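Local coordinates for protein 3-dehydroquinate dehydratase (PDB 4H3D) that catalyses the cis-dehydration of 3-dehydroquinate to 3-dehydroshikimate through a Schiff-base intermediate, the third step of the chorismate pathway, on a TIM barrel, at residues K155-I158 against V159-C163; A191-E194 against M195-Y199. One frame throughout, in Å; residues are numbered along the deposited sequence.

Interaction 1. Residues K155-I158 against V159-C163; sequences KEEI and VSRLC
In the first turns of helix 155-167, which follows strand 141-148 in the TIM barrel, Glu157 meets Ser160 and Arg161 along one flank, and Ile158 meets Leu162 on the adjoining buried face. Glu157 O carries two bonds that arrive from the same face of its carbonyl plane: the helical one from Arg161 N at 3.0 Å, and a second from Ser160 OG at 2.8 Å. The serine hydroxyl reaches it because chi1 of 73° sets OG between its own N and carbonyl carbon, folded back over the preceding turn. Glu157 OE1 and Arg161 NH2 stay 4.2 Å apart, the oxygen well out of the guanidinium plane. A water joins them, donating a hydrogen bond to Glu157 OE1 at 2.7 Å and accepting one from Arg161 NH2 at 3.0 Å. Each group has a further partner: Glu157 OE2 accepts from Lys154 N and Arg161 NH1 donates to Asn146. On the buried face Ile158 CG2 lies 4.0 Å from Leu162 CD1, the two side chains pointing the same way, with Ile175 of strand 172-177 touching both. The water supplies the directional link, while the opposite charges at this separation probably still attract each other.

Interaction 2. Residues A191-E194 against M195-Y199; sequences ATNE and MFKIY
On helix 182-199, which follows strand 172-177 in the TIM barrel, Glu194 meets Ile198 and Tyr199, and Asn193 meets Lys197; a wider pi-type turn spans 195-199. The tight side is the buried face, where Met195 N donates to Ala191 O at 3.0 Å and the side chains of Ala191 and Met195 pack on Ile158 and Leu162 of helix 155-167. Exposed Ile198 and Lys197 form the solvent side. Ile198 CD1 comes to 3.6 Å from Glu194 CG. Glu194 holds CG anti to its backbone N (chi1 180°) and runs on extended, which carries the carboxylate alongside Tyr199. There OE2 sits at the ring edge, in its plane, 3.9 Å from Tyr199 CE2; Lys155 of helix 155-167 is the carboxylate's second partner. Asn193 lies buried at the border: the lysine methylenes run past its amide oxygen, CD 3.5 Å from Asn193 OD1, and a water accepts from Lys197 NZ at 3.2 Å while giving only a weak bond to Asn193 OD1. Both groups have further partners: Asn193 ND2 donates to Phe223 O, and Lys197 NZ forms a salt bridge to Glu182 of the second subunit. Over the centre of the Tyr199 ring, on one face, Ile198 CG2 stands 3.7 Å above the plane.

Overall arrangement
Interaction 1 comes first along the chain, on helix 155-167, and interaction 2 follows on helix 182-199; strand 172-177, which bears the Schiff-base residue Lys174, runs between them. Their centres are about 9 Å apart, and the two neighbouring helices of the barrel's outer layer touch directly. Lys155 NZ forms a salt bridge to Glu194 OE1 at 3.0 Å, Val159 CG1 packs on Tyr199 CD2 at 3.5 Å, and Ile158 CG2 meets Ala191 CB at 3.7 Å. The pair therefore joins two successive beta-alpha units on the outside of the barrel wall that carries Lys174. Leu162 comes within about 6 Å of Lys174, side chain to side chain, whereas interaction 2, unlike interaction 1, reaches the second subunit through Lys197.

Interaction 1. Residues K155-I158 against V159-C163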
loop_
_atom_site.group_PDB
_atom_site.type_symbol
_atom_site.label_atom_id
_atom_site.label_comp_id
_atom_site.label_asym_id
_atom_site.label_seq_id
_atom_site.Cartn_x
_atom_site.Cartn_y
_atom_site.Cartn_z
ATOM N N LYS B 155 0.343 6.436 -19.371
ATOM C CA LYS B 155 -1.034 6.067 -18.991
ATOM C C LYS B 155 -1.888 5.644 -20.201
ATOM O O LYS B 155 -2.491 4.580 -20.202
ATOM C CB LYS B 155 -1.681 7.260 -18.270
ATOM C CG LYS B 155 -3.145 7.076 -17.891
ATOM C CD LYS B 155 -3.663 8.270 -17.078
ATOM C CE LYS B 155 -3.694 9.592 -17.855
ATOM N NZ LYS B 155 -4.721 9.619 -18.944
ATOM N N GLU B 156 -1.908 6.480 -21.236
ATOM C CA GLU B 156 -2.723 6.211 -22.412
ATOM C C GLU B 156 -2.293 4.939 -23.145
ATOM O O GLU B 156 -3.141 4.265 -23.727
ATOM C CB GLU B 156 -2.843 7.437 -23.353
ATOM C CG GLU B 156 -1.621 8.288 -23.461
ATOM C CD GLU B 156 -1.434 9.206 -22.237
ATOM O OE1 GLU B 156 -2.334 10.044 -21.944
ATOM O OE2 GLU B 156 -0.381 9.098 -21.586
ATOM N N GLU B 157 -0.992 4.612 -23.109
ATOM C CA GLU B 157 -0.500 3.368 -23.716
ATOM C C GLU B 157 -1.019 2.176 -22.924
ATOM O O GLU B 157 -1.476 1.199 -23.493
ATOM C CB GLU B 157 1.028 3.313 -23.727
ATOM C CG GLU B 157 1.694 4.387 -24.545
ATOM C CD GLU B 157 3.199 4.268 -24.481
ATOM O OE1 GLU B 157 3.740 3.294 -25.062
ATOM O OE2 GLU B 157 3.836 5.156 -23.860
ATOM N N ILE B 158 -0.930 2.257 -21.603
ATOM C CA ILE B 158 -1.424 1.169 -20.735
ATOM C C ILE B 158 -2.936 0.962 -20.995
ATOM O O ILE B 158 -3.392 -0.169 -21.251
ATOM C CB ILE B 158 -1.139 1.466 -19.260
ATOM C CG1 ILE B 158 0.377 1.478 -19.009
ATOM C CG2 ILE B 158 -1.792 0.407 -18.348
ATOM C CD1 ILE B 158 0.758 2.003 -17.647
ATOM N N VAL B 159 -3.698 2.056 -20.983
ATOM C CA VAL B 159 -5.132 1.967 -21.246
ATOM C C VAL B 159 -5.405 1.388 -22.649
ATOM O O VAL B 159 -6.327 0.581 -22.811
ATOM C CB VAL B 159 -5.852 3.336 -21.068
ATOM C CG1 VAL B 159 -7.302 3.250 -21.561
ATOM C CG2 VAL B 159 -5.810 3.787 -19.607
ATOM N N SER B 160 -4.592 1.764 -23.649
ATOM C CA SER B 160 -4.794 1.278 -25.019
ATOM C C SER B 160 -4.580 -0.239 -25.112
ATOM O O SER B 160 -5.317 -0.935 -25.820
ATOM C CB SER B 160 -3.920 2.049 -26.066
ATOM O OG SER B 160 -2.532 1.705 -25.996
ATOM N N ARG B 161 -3.594 -0.754 -24.389
ATOM C CA ARG B 161 -3.342 -2.188 -24.395
ATOM C C ARG B 161 -4.455 -2.946 -23.681
ATOM O O ARG B 161 -4.917 -3.961 -24.164
ATOM C CB ARG B 161 -1.993 -2.508 -23.779
ATOM C CG ARG B 161 -0.870 -1.963 -24.600
ATOM C CD ARG B 161 0.457 -2.457 -24.144
ATOM N NE ARG B 161 1.499 -1.653 -24.739
ATOM C CZ ARG B 161 2.779 -1.708 -24.413
ATOM N NH1 ARG B 161 3.206 -2.566 -23.503
ATOM N NH2 ARG B 161 3.638 -0.907 -25.016
ATOM N N LEU B 162 -4.889 -2.432 -22.539
ATOM C CA LEU B 162 -5.979 -3.077 -21.788
ATOM C C LEU B 162 -7.275 -3.077 -22.622
ATOM O O LEU B 162 -8.013 -4.070 -22.630
ATOM C CB LEU B 162 -6.185 -2.390 -20.433
ATOM C CG LEU B 162 -5.030 -2.530 -19.430
ATOM C CD1 LEU B 162 -5.223 -1.586 -18.222
ATOM C CD2 LEU B 162 -4.868 -3.995 -18.990
ATOM N N CYS B 163 -7.551 -1.967 -23.321
ATOM C CA CYS B 163 -8.716 -1.905 -24.217
ATOM C C CYS B 163 -8.584 -2.932 -25.358
ATOM O O CYS B 163 -9.563 -3.589 -25.729
ATOM C CB CYS B 163 -8.903 -0.504 -24.795
ATOM S SG CYS B 163 -9.470 0.687 -23.600
HETATM O O HOH W 1 2.494 1.454 -26.523
#

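Interaction 2. Residues A191-E194 against M195-Y199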
loop_
_atom_site.group_PDB
_atom_site.type_symbol
_atom_site.label_atom_id
_atom_site.label_comp_id
_atom_site.label_asym_id
_atom_site.label_seq_id
_atom_site.Cartn_x
_atom_site.Cartn_y
_atom_site.Cartn_z
ATOM N N ALA B 191 -3.434 4.732 -14.412
ATOM C CA ALA B 191 -3.934 4.033 -15.594
ATOM C C ALA B 191 -4.941 2.974 -15.184
ATOM O O ALA B 191 -5.998 2.846 -15.795
ATOM C CB ALA B 191 -2.773 3.403 -16.363
ATOM N N THR B 192 -4.619 2.227 -14.127
ATOM C CA THR B 192 -5.509 1.197 -13.603
ATOM C C THR B 192 -6.883 1.776 -13.261
ATOM O O THR B 192 -7.914 1.246 -13.681
ATOM C CB THR B 192 -4.918 0.538 -12.332
ATOM O OG1 THR B 192 -3.656 -0.085 -12.642
ATOM C CG2 THR B 192 -5.870 -0.490 -11.747
ATOM N N ASN B 193 -6.892 2.880 -12.526
ATOM C CA ASN B 193 -8.155 3.442 -12.087
ATOM C C ASN B 193 -8.939 4.097 -13.221
ATOM O O ASN B 193 -10.175 4.038 -13.242
ATOM C CB ASN B 193 -7.959 4.402 -10.926
ATOM C CG ASN B 193 -9.263 4.721 -10.222
ATOM O OD1 ASN B 193 -9.718 5.829 -10.268
ATOM N ND2 ASN B 193 -9.890 3.710 -9.614
ATOM N N GLU B 194 -8.237 4.719 -14.152
ATOM C CA GLU B 194 -8.900 5.313 -15.322
ATOM C C GLU B 194 -9.598 4.220 -16.140
ATOM O O GLU B 194 -10.746 4.378 -16.555
ATOM C CB GLU B 194 -7.897 6.083 -16.176
ATOM C CG GLU B 194 -8.506 6.722 -17.412
ATOM C CD GLU B 194 -7.574 7.739 -18.064
ATOM O OE1 GLU B 194 -6.985 8.573 -17.330
ATOM O OE2 GLU B 194 -7.453 7.714 -19.308
ATOM N N MET B 195 -8.910 3.097 -16.331
ATOM C CA MET B 195 -9.473 1.964 -17.038
ATOM C C MET B 195 -10.682 1.446 -16.257
ATOM O O MET B 195 -11.776 1.297 -16.807
ATOM C CB MET B 195 -8.427 0.857 -17.176
ATOM C CG MET B 195 -8.864 -0.325 -18.013
ATOM S SD MET B 195 -8.993 0.114 -19.762
ATOM C CE MET B 195 -9.813 -1.361 -20.385
ATOM N N PHE B 196 -10.477 1.190 -14.967
ATOM C CA PHE B 196 -11.530 0.698 -14.093
ATOM C C PHE B 196 -12.781 1.563 -14.154
ATOM O O PHE B 196 -13.905 1.056 -14.295
ATOM C CB PHE B 196 -11.013 0.656 -12.633
ATOM C CG PHE B 196 -12.000 0.084 -11.648
ATOM C CD1 PHE B 196 -12.071 -1.297 -11.430
ATOM C CD2 PHE B 196 -12.842 0.915 -10.930
ATOM C CE1 PHE B 196 -12.966 -1.833 -10.518
ATOM C CE2 PHE B 196 -13.753 0.388 -10.015
ATOM C CZ PHE B 196 -13.811 -1.001 -9.809
ATOM N N LYS B 197 -12.586 2.866 -14.076
ATOM C CA LYS B 197 -13.699 3.802 -14.014
ATOM C C LYS B 197 -14.369 4.166 -15.334
ATOM O O LYS B 197 -15.592 4.279 -15.388
ATOM C CB LYS B 197 -13.255 5.088 -13.338
ATOM C CG LYS B 197 -13.214 5.032 -11.827
ATOM C CD LYS B 197 -12.963 6.422 -11.296
ATOM C CE LYS B 197 -13.408 6.580 -9.876
ATOM N NZ LYS B 197 -13.184 8.003 -9.420
ATOM N N ILE B 198 -13.570 4.327 -16.385
ATOM C CA ILE B 198 -14.052 4.842 -17.664
ATOM C C ILE B 198 -14.209 3.832 -18.793
ATOM O O ILE B 198 -15.245 3.831 -19.466
ATOM C CB ILE B 198 -13.098 5.960 -18.172
ATOM C CG1 ILE B 198 -12.940 7.048 -17.101
ATOM C CG2 ILE B 198 -13.610 6.572 -19.493
ATOM C CD1 ILE B 198 -11.877 8.045 -17.420
ATOM N N TYR B 199 -13.206 2.962 -18.994
ATOM C CA TYR B 199 -13.196 2.063 -20.166
ATOM C C TYR B 199 -13.510 0.591 -19.961
ATOM O O TYR B 199 -13.970 -0.060 -20.882
ATOM C CB TYR B 199 -11.838 2.152 -20.864
ATOM C CG TYR B 199 -11.496 3.534 -21.316
ATOM C CD1 TYR B 199 -12.144 4.101 -22.402
ATOM C CD2 TYR B 199 -10.531 4.284 -20.661
ATOM C CE1 TYR B 199 -11.842 5.372 -22.825
ATOM C CE2 TYR B 199 -10.220 5.564 -21.080
ATOM C CZ TYR B 199 -10.882 6.100 -22.168
ATOM O OH TYR B 199 -10.596 7.372 -22.601
HETATM O O HOH W 2 -10.196 9.139 -9.572
#